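Local structure of endoglucanase (Komagataeibacter sucrofermentans, 6VC5) at residues 50-55 against 110-115; 6-11 against 40-45; 142-145 against 150-153. The protein probably hydrolyses internal beta-1,4-glucosidic linkages in cellulose and related beta-glucans, as a glycoside hydrolase family 8 endoglucanase. All coordinates share one frame; numbering follows the deposited sequence.

Interaction 1: residues 50-55 against 110-115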
loop_
_atom_site.group_PDB
_atom_site.type_symbol
_atom_site.label_atom_id
_atom_site.label_comp_id
_atom_site.label_asym_id
_atom_site.label_seq_id
_atom_site.Cartn_x
_atom_site.Cartn_y
_atom_site.Cartn_z
ATOM N N ALA A 50 -5.529 -4.436 -22.346
ATOM C CA ALA A 50 -5.485 -5.884 -22.524
ATOM C C ALA A 50 -4.897 -6.564 -21.297
ATOM O O ALA A 50 -5.379 -7.623 -20.870
ATOM C CB ALA A 50 -4.674 -6.235 -23.769
ATOM N N ALA A 51 -3.868 -5.961 -20.703
ATOM C CA ALA A 51 -3.307 -6.523 -19.482
ATOM C C ALA A 51 -4.259 -6.342 -18.308
ATOM O O ALA A 51 -4.501 -7.289 -17.550
ATOM C CB ALA A 51 -1.945 -5.899 -19.177
ATOM N N PHE A 52 -4.801 -5.126 -18.136
ATOM C CA PHE A 52 -5.694 -4.855 -17.013
ATOM C C PHE A 52 -6.822 -5.873 -16.970
ATOM O O PHE A 52 -7.115 -6.451 -15.913
ATOM C CB PHE A 52 -6.286 -3.443 -17.120
ATOM C CG PHE A 52 -7.209 -3.102 -15.973
ATOM C CD1 PHE A 52 -6.712 -2.451 -14.851
ATOM C CD2 PHE A 52 -8.536 -3.511 -15.970
ATOM C CE1 PHE A 52 -7.527 -2.157 -13.774
ATOM C CE2 PHE A 52 -9.357 -3.245 -14.881
ATOM C CZ PHE A 52 -8.854 -2.568 -13.783
ATOM N N GLU A 53 -7.452 -6.108 -18.128
ATOM C CA GLU A 53 -8.640 -6.955 -18.205
ATOM C C GLU A 53 -8.369 -8.351 -17.656
ATOM O O GLU A 53 -9.154 -8.875 -16.856
ATOM C CB GLU A 53 -9.120 -7.030 -19.663
ATOM C CG GLU A 53 -10.615 -7.298 -19.850
ATOM C CD GLU A 53 -11.211 -6.538 -21.036
ATOM O OE1 GLU A 53 -12.451 -6.563 -21.220
ATOM O OE2 GLU A 53 -10.437 -5.897 -21.781
ATOM N N VAL A 54 -7.247 -8.962 -18.058
ATOM C CA VAL A 54 -6.944 -10.324 -17.609
ATOM C C VAL A 54 -6.464 -10.356 -16.155
ATOM O O VAL A 54 -6.736 -11.323 -15.434
ATOM C CB VAL A 54 -5.991 -11.072 -18.565
ATOM C CG1 VAL A 54 -6.637 -11.238 -19.958
ATOM C CG2 VAL A 54 -4.638 -10.394 -18.655
ATOM N N ILE A 55 -5.736 -9.328 -15.697
ATOM C CA ILE A 55 -5.306 -9.307 -14.297
ATOM C C ILE A 55 -6.513 -9.216 -13.366
ATOM O O ILE A 55 -6.601 -9.933 -12.364
ATOM C CB ILE A 55 -4.303 -8.167 -14.053
ATOM C CG1 ILE A 55 -3.068 -8.322 -14.938
ATOM C CG2 ILE A 55 -3.914 -8.135 -12.561
ATOM C CD1 ILE A 55 -2.263 -7.038 -15.057
ATOM N N ALA A 110 -18.641 1.442 -16.755
ATOM C CA ALA A 110 -19.433 1.588 -15.539
ATOM C C ALA A 110 -19.349 0.353 -14.656
ATOM O O ALA A 110 -19.485 0.459 -13.430
ATOM C CB ALA A 110 -20.891 1.902 -15.894
ATOM N N ASP A 111 -19.121 -0.820 -15.254
ATOM C CA ASP A 111 -19.002 -2.036 -14.460
ATOM C C ASP A 111 -17.763 -2.001 -13.568
ATOM O O ASP A 111 -17.794 -2.512 -12.441
ATOM C CB ASP A 111 -19.003 -3.270 -15.373
ATOM C CG ASP A 111 -17.908 -3.223 -16.415
ATOM O OD1 ASP A 111 -17.868 -2.253 -17.204
ATOM O OD2 ASP A 111 -17.081 -4.162 -16.444
ATOM N N TYR A 112 -16.658 -1.415 -14.050
ATOM C CA TYR A 112 -15.469 -1.311 -13.211
ATOM C C TYR A 112 -15.706 -0.351 -12.050
ATOM O O TYR A 112 -15.221 -0.588 -10.936
ATOM C CB TYR A 112 -14.262 -0.864 -14.045
ATOM C CG TYR A 112 -13.692 -1.884 -15.028
ATOM C CD1 TYR A 112 -13.945 -3.240 -14.890
ATOM C CD2 TYR A 112 -12.888 -1.462 -16.088
ATOM C CE1 TYR A 112 -13.404 -4.166 -15.793
ATOM C CE2 TYR A 112 -12.345 -2.371 -16.987
ATOM C CZ TYR A 112 -12.613 -3.718 -16.830
ATOM O OH TYR A 112 -12.071 -4.624 -17.724
ATOM N N ILE A 113 -16.475 0.714 -12.279
ATOM C CA ILE A 113 -16.815 1.626 -11.189
ATOM C C ILE A 113 -17.669 0.911 -10.150
ATOM O O ILE A 113 -17.447 1.054 -8.944
ATOM C CB ILE A 113 -17.513 2.885 -11.740
ATOM C CG1 ILE A 113 -16.601 3.589 -12.747
ATOM C CG2 ILE A 113 -17.912 3.812 -10.601
ATOM C CD1 ILE A 113 -15.319 4.102 -12.152
ATOM N N GLN A 114 -18.659 0.132 -10.598
ATOM C CA GLN A 114 -19.468 -0.626 -9.649
ATOM C C GLN A 114 -18.618 -1.620 -8.867
ATOM O O GLN A 114 -18.820 -1.805 -7.661
ATOM C CB GLN A 114 -20.593 -1.376 -10.355
ATOM C CG GLN A 114 -21.565 -1.988 -9.352
ATOM C CD GLN A 114 -22.065 -0.964 -8.337
ATOM O OE1 GLN A 114 -22.625 0.074 -8.704
ATOM N NE2 GLN A 114 -21.848 -1.243 -7.053
ATOM N N ASP A 115 -17.685 -2.291 -9.548
ATOM C CA ASP A 115 -16.787 -3.218 -8.858
ATOM C C ASP A 115 -16.015 -2.504 -7.754
ATOM O O ASP A 115 -15.876 -3.024 -6.633
ATOM C CB ASP A 115 -15.796 -3.840 -9.851
ATOM C CG ASP A 115 -16.456 -4.757 -10.876
ATOM O OD1 ASP A 115 -17.517 -5.343 -10.569
ATOM O OD2 ASP A 115 -15.885 -4.911 -11.988
HETATM O O HOH W 1 -11.932 -7.578 -16.951
#
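Tyr112 presents one face of its phenol ring to Phe52, whose CE2 sits 3.7 Å above the ring plane, displaced toward the rim. The pair illustrates how neighbouring helices of the family 8 (alpha/alpha)6 barrel can be joined by a few long side chains: the closest CA atoms, those of Glu53 and Tyr112, are 10.2 Å apart, and the rings reach across the interval. At the tyrosine's edge, in plane, lies Asp115 OD2 from the next turn of its own helix. Relative to the Phe52 ring, Tyr112 CE2 approaches obliquely. The planes are inclined at 58° and the centroids lie 5.2 Å apart, a tilt intermediate between stacking and edge-to-face packing. The two side chains extend past one another in opposite directions. Phe52 manages this with CG anti to its backbone N (chi1 -179°), which carries the ring outward from helix 49-62.

Around this pair, Ala103 of helix 90-106 touches both rings, while Met40, Ser43 and Ala44 of helix 33-46 pack on Phe52. Arg109 makes a cation-pi contact with Tyr112, and the Trp56 ring meets it as well.

The phenol end is the polar margin of the contact. Glu53 crosses it at about a right angle, with its CG 3.7 Å from Tyr112 OH, and makes no direct hydrogen bond there; its OE1 has a long, weak ion pair with Arg109. A water links the two residues, donating to Glu53 O at 3.1 Å and hydrogen-bonded to Tyr112 OH at the same distance.

Interaction 2: residues 6-11 against 40-45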
loop_
_atom_site.group_PDB
_atom_site.type_symbol
_atom_site.label_atom_id
_atom_site.label_comp_id
_atom_site.label_asym_id
_atom_site.label_seq_id
_atom_site.Cartn_x
_atom_site.Cartn_y
_atom_site.Cartn_z
ATOM N N GLN A 6 6.619 3.074 -20.342
ATOM C CA GLN A 6 7.854 2.330 -20.568
ATOM C C GLN A 6 8.283 1.556 -19.328
ATOM O O GLN A 6 8.804 0.439 -19.440
ATOM C CB GLN A 6 8.964 3.250 -21.080
ATOM C CG GLN A 6 8.719 3.754 -22.505
ATOM C CD GLN A 6 7.487 4.642 -22.617
ATOM O OE1 GLN A 6 6.473 4.240 -23.180
ATOM N NE2 GLN A 6 7.584 5.865 -22.105
ATOM N N GLN A 7 8.082 2.130 -18.138
ATOM C CA GLN A 7 8.396 1.393 -16.916
ATOM C C GLN A 7 7.444 0.215 -16.716
ATOM O O GLN A 7 7.869 -0.865 -16.284
ATOM C CB GLN A 7 8.399 2.336 -15.711
ATOM C CG GLN A 7 9.490 3.406 -15.783
ATOM C CD GLN A 7 10.878 2.812 -15.959
ATOM O OE1 GLN A 7 11.336 2.030 -15.132
ATOM N NE2 GLN A 7 11.548 3.175 -17.053
ATOM N N TRP A 8 6.154 0.400 -17.027
ATOM C CA TRP A 8 5.216 -0.718 -16.954
ATOM C C TRP A 8 5.625 -1.854 -17.886
ATOM O O TRP A 8 5.540 -3.028 -17.515
ATOM C CB TRP A 8 3.783 -0.264 -17.245
ATOM C CG TRP A 8 2.845 -1.417 -17.597
ATOM C CD1 TRP A 8 2.230 -1.625 -18.800
ATOM C CD2 TRP A 8 2.439 -2.509 -16.748
ATOM N NE1 TRP A 8 1.464 -2.769 -18.750
ATOM C CE2 TRP A 8 1.572 -3.327 -17.504
ATOM C CE3 TRP A 8 2.714 -2.865 -15.422
ATOM C CZ2 TRP A 8 0.978 -4.481 -16.979
ATOM C CZ3 TRP A 8 2.127 -4.019 -14.903
ATOM C CH2 TRP A 8 1.265 -4.812 -15.686
ATOM N N ALA A 9 6.097 -1.526 -19.092
ATOM C CA ALA A 9 6.514 -2.571 -20.026
ATOM C C ALA A 9 7.615 -3.451 -19.435
ATOM O O ALA A 9 7.628 -4.669 -19.648
ATOM C CB ALA A 9 6.970 -1.949 -21.342
ATOM N N ILE A 10 8.550 -2.853 -18.695
ATOM C CA ILE A 10 9.582 -3.631 -18.015
ATOM C C ILE A 10 8.977 -4.494 -16.911
ATOM O O ILE A 10 9.276 -5.692 -16.804
ATOM C CB ILE A 10 10.679 -2.704 -17.463
ATOM C CG1 ILE A 10 11.381 -1.954 -18.595
ATOM C CG2 ILE A 10 11.688 -3.499 -16.671
ATOM C CD1 ILE A 10 12.140 -0.719 -18.101
ATOM N N PHE A 11 8.149 -3.888 -16.045
ATOM C CA PHE A 11 7.486 -4.644 -14.986
ATOM C C PHE A 11 6.697 -5.805 -15.570
ATOM O O PHE A 11 6.798 -6.944 -15.095
ATOM C CB PHE A 11 6.560 -3.722 -14.186
ATOM C CG PHE A 11 6.018 -4.340 -12.922
ATOM C CD1 PHE A 11 6.664 -4.153 -11.708
ATOM C CD2 PHE A 11 4.860 -5.102 -12.947
ATOM C CE1 PHE A 11 6.161 -4.718 -10.529
ATOM C CE2 PHE A 11 4.351 -5.670 -11.777
ATOM C CZ PHE A 11 5.002 -5.479 -10.573
ATOM N N MET A 40 -2.935 -4.290 -11.686
ATOM C CA MET A 40 -4.097 -3.542 -12.152
ATOM C C MET A 40 -3.841 -2.035 -12.111
ATOM O O MET A 40 -4.164 -1.307 -13.061
ATOM C CB MET A 40 -5.298 -3.928 -11.292
ATOM C CG MET A 40 -5.792 -5.346 -11.548
ATOM S SD MET A 40 -7.030 -5.846 -10.299
ATOM C CE MET A 40 -8.414 -4.711 -10.694
ATOM N N LEU A 41 -3.238 -1.550 -11.022
ATOM C CA LEU A 41 -2.995 -0.113 -10.908
ATOM C C LEU A 41 -2.002 0.368 -11.963
ATOM O O LEU A 41 -2.195 1.426 -12.583
ATOM C CB LEU A 41 -2.487 0.214 -9.501
ATOM C CG LEU A 41 -2.426 1.703 -9.132
ATOM C CD1 LEU A 41 -3.835 2.214 -8.865
ATOM C CD2 LEU A 41 -1.531 1.923 -7.920
ATOM N N PHE A 42 -0.900 -0.374 -12.148
ATOM C CA PHE A 42 0.126 0.047 -13.101
ATOM C C PHE A 42 -0.384 -0.022 -14.540
ATOM O O PHE A 42 -0.088 0.864 -15.352
ATOM C CB PHE A 42 1.387 -0.811 -12.963
ATOM C CG PHE A 42 2.012 -0.826 -11.581
ATOM C CD1 PHE A 42 1.713 0.131 -10.630
ATOM C CD2 PHE A 42 2.913 -1.829 -11.254
ATOM C CE1 PHE A 42 2.305 0.091 -9.356
ATOM C CE2 PHE A 42 3.503 -1.875 -9.999
ATOM C CZ PHE A 42 3.186 -0.912 -9.048
ATOM N N SER A 43 -1.128 -1.081 -14.883
ATOM C CA SER A 43 -1.673 -1.203 -16.231
ATOM C C SER A 43 -2.739 -0.148 -16.506
ATOM O O SER A 43 -2.818 0.372 -17.625
ATOM C CB SER A 43 -2.184 -2.627 -16.490
ATOM O OG SER A 43 -3.260 -2.968 -15.647
ATOM N N ALA A 44 -3.554 0.195 -15.503
ATOM C CA ALA A 44 -4.512 1.290 -15.684
ATOM C C ALA A 44 -3.797 2.619 -15.908
ATOM O O ALA A 44 -4.164 3.392 -16.801
ATOM C CB ALA A 44 -5.436 1.381 -14.469
ATOM N N ALA A 45 -2.779 2.912 -15.090
ATOM C CA ALA A 45 -2.023 4.156 -15.246
ATOM C C ALA A 45 -1.311 4.216 -16.595
ATOM O O ALA A 45 -1.232 5.281 -17.221
ATOM C CB ALA A 45 -1.011 4.287 -14.106
#
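Trp8, Phe11, Phe42 and Ser43 form an apolar seam between two helices of the (alpha/alpha)6 barrel. The axes of segments 6-11 and 40-45 approach to 9.7 Å, and their directions differ by 142°, nearer antiparallel than parallel. Phe42 meets both Trp8 and Phe11 of helix 4-15. Its CB comes obliquely to Trp8 CE3 at 3.5 Å, while its ring edge points at the face of Phe11 in a T-shaped pair. There the planes stand at 90°, and Phe42 CE2 lies 3.9 Å above the Phe11 ring. The indole turns a face to Ser43: the serine CA lies over the ring centre, and CB, 3.7 Å from Trp8 CZ2, makes an off-centre CH-pi contact with the six-membered ring.

In the second shell, Asp48 OD2 accepts a hydrogen bond from Trp8 NE1 and fixes the rotation of the indole. Were Trp8 replaced by an alanine, Asp48 OD2 would probably lose its indole partner and a gap is likely to open beside Phe42 and Ser43. Met307, Leu308 and Ile311 of helix 300-313 pack on Phe42, and Tyr15 meets Phe11 edge-to-face. With chi1 at 64°, Ser43 OG is turned back to its own helix and hydrogen-bonds Gly39 O.

Interaction 3: residues 142-145 against 150-153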
loop_
_atom_site.group_PDB
_atom_site.type_symbol
_atom_site.label_atom_id
_atom_site.label_comp_id
_atom_site.label_asym_id
_atom_site.label_seq_id
_atom_site.Cartn_x
_atom_site.Cartn_y
_atom_site.Cartn_z
ATOM N N VAL A 142 -8.597 -11.341 10.368
ATOM C CA VAL A 142 -8.166 -12.296 11.383
ATOM C C VAL A 142 -6.742 -11.967 11.812
ATOM O O VAL A 142 -5.869 -11.753 10.960
ATOM C CB VAL A 142 -8.259 -13.743 10.858
ATOM C CG1 VAL A 142 -7.658 -14.728 11.853
ATOM C CG2 VAL A 142 -9.703 -14.104 10.563
ATOM N N GLY A 143 -6.519 -11.923 13.124
ATOM C CA GLY A 143 -5.182 -11.834 13.685
ATOM C C GLY A 143 -4.722 -10.450 14.090
ATOM O O GLY A 143 -3.562 -10.299 14.496
ATOM N N PHE A 144 -5.591 -9.441 14.021
ATOM C CA PHE A 144 -5.215 -8.063 14.327
ATOM C C PHE A 144 -6.075 -7.406 15.394
ATOM O O PHE A 144 -5.743 -6.303 15.833
ATOM C CB PHE A 144 -5.263 -7.203 13.059
ATOM C CG PHE A 144 -4.436 -7.754 11.946
ATOM C CD1 PHE A 144 -3.058 -7.635 11.981
ATOM C CD2 PHE A 144 -5.027 -8.409 10.878
ATOM C CE1 PHE A 144 -2.271 -8.136 10.956
ATOM C CE2 PHE A 144 -4.251 -8.913 9.850
ATOM C CZ PHE A 144 -2.869 -8.774 9.895
ATOM N N LEU A 145 -7.158 -8.031 15.826
ATOM C CA LEU A 145 -8.063 -7.411 16.786
ATOM C C LEU A 145 -8.381 -8.416 17.879
ATOM O O LEU A 145 -8.873 -9.514 17.592
ATOM C CB LEU A 145 -9.351 -6.948 16.099
ATOM C CG LEU A 145 -10.407 -6.261 16.966
ATOM C CD1 LEU A 145 -9.864 -4.955 17.536
ATOM C CD2 LEU A 145 -11.661 -6.011 16.146
ATOM N N VAL A 150 -5.781 -3.489 19.372
ATOM C CA VAL A 150 -5.895 -3.529 17.923
ATOM C C VAL A 150 -4.508 -3.302 17.341
ATOM O O VAL A 150 -3.742 -2.476 17.850
ATOM C CB VAL A 150 -6.927 -2.522 17.371
ATOM C CG1 VAL A 150 -6.484 -1.080 17.609
ATOM C CG2 VAL A 150 -7.173 -2.781 15.898
ATOM N N THR A 151 -4.165 -4.073 16.305
ATOM C CA THR A 151 -2.936 -3.872 15.547
ATOM C C THR A 151 -3.275 -3.188 14.232
ATOM O O THR A 151 -4.158 -3.644 13.498
ATOM C CB THR A 151 -2.267 -5.213 15.253
ATOM O OG1 THR A 151 -1.948 -5.869 16.489
ATOM C CG2 THR A 151 -0.986 -5.010 14.402
ATOM N N LEU A 152 -2.583 -2.094 13.932
ATOM C CA LEU A 152 -2.782 -1.399 12.675
ATOM C C LEU A 152 -1.492 -1.420 11.872
ATOM O O LEU A 152 -0.389 -1.395 12.431
ATOM C CB LEU A 152 -3.200 0.070 12.913
ATOM C CG LEU A 152 -4.413 0.318 13.802
ATOM C CD1 LEU A 152 -4.665 1.826 13.933
ATOM C CD2 LEU A 152 -5.638 -0.387 13.236
ATOM N N ASN A 153 -1.632 -1.475 10.559
ATOM C CA ASN A 153 -0.508 -1.259 9.657
ATOM C C ASN A 153 -0.763 0.086 8.992
ATOM O O ASN A 153 -1.682 0.215 8.179
ATOM C CB ASN A 153 -0.413 -2.395 8.646
ATOM C CG ASN A 153 0.870 -2.366 7.881
ATOM O OD1 ASN A 153 1.291 -1.305 7.416
ATOM N ND2 ASN A 153 1.527 -3.516 7.765
HETATM O O HOH W 2 -1.726 -8.556 15.794
#
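Thr151 N donates a nearly straight hydrogen bond to Phe144 O, at 2.8 Å with 169° at the hydrogen, and approaches in the carbonyl plane. The same oxygen receives a longer CA-H...O contact from Val150 CA at 3.5 Å. A water adds a second polar link, donating to Gly143 O and hydrogen-bonded to Thr151 OG1, each at 2.8 Å. Thr151 O, in contrast, is buried by this contact without a polar partner; Phe144 CB lies 3.8 Å from it.

Leu145 and Val150 form a single beta bridge across a short reversal of the chain, next to the Thr151 N to Phe144 O bond. The loop thereby borders strand 149-152, an outer strand of a small antiparallel sheet, while Val150 and Leu152 use their backbones to bond strand 200-203. Gly143 suits the path of this loop: at phi 98° a CB would be jammed against Val142 O.

Apolar contacts flank the bridge. Thr151 CG2 meets the edge of the Phe144 ring near its plane, 4.1 Å from CD1. Leu145 CG stands opposite its own N (chi1 -179°), which brings CD1 to the strand, where it touches both CB and CG2 of Val150 at 3.8 Å.

Overall arrangement
Followed from the N terminus, the contacts close three loops in series; none nests within or crosses another. Interaction 2 comes first, bringing helix 4-15 against helix 33-46. Helix 49-62 follows directly in the chain, and interaction 1 joins it to helix 110-126. These two contacts touch on the same side of the molecule: Ile55 packs on Met40, and Ala51 on Trp8, so helices 33-46 and 49-62 link them into one continuous stretch of the helical barrel. Interaction 3 closes last and most locally, fastening a loop to strand 149-152. Its centre lies about 30 Å from that of interaction 1 and about 31 Å from that of interaction 2, across the chain's centre from the latter.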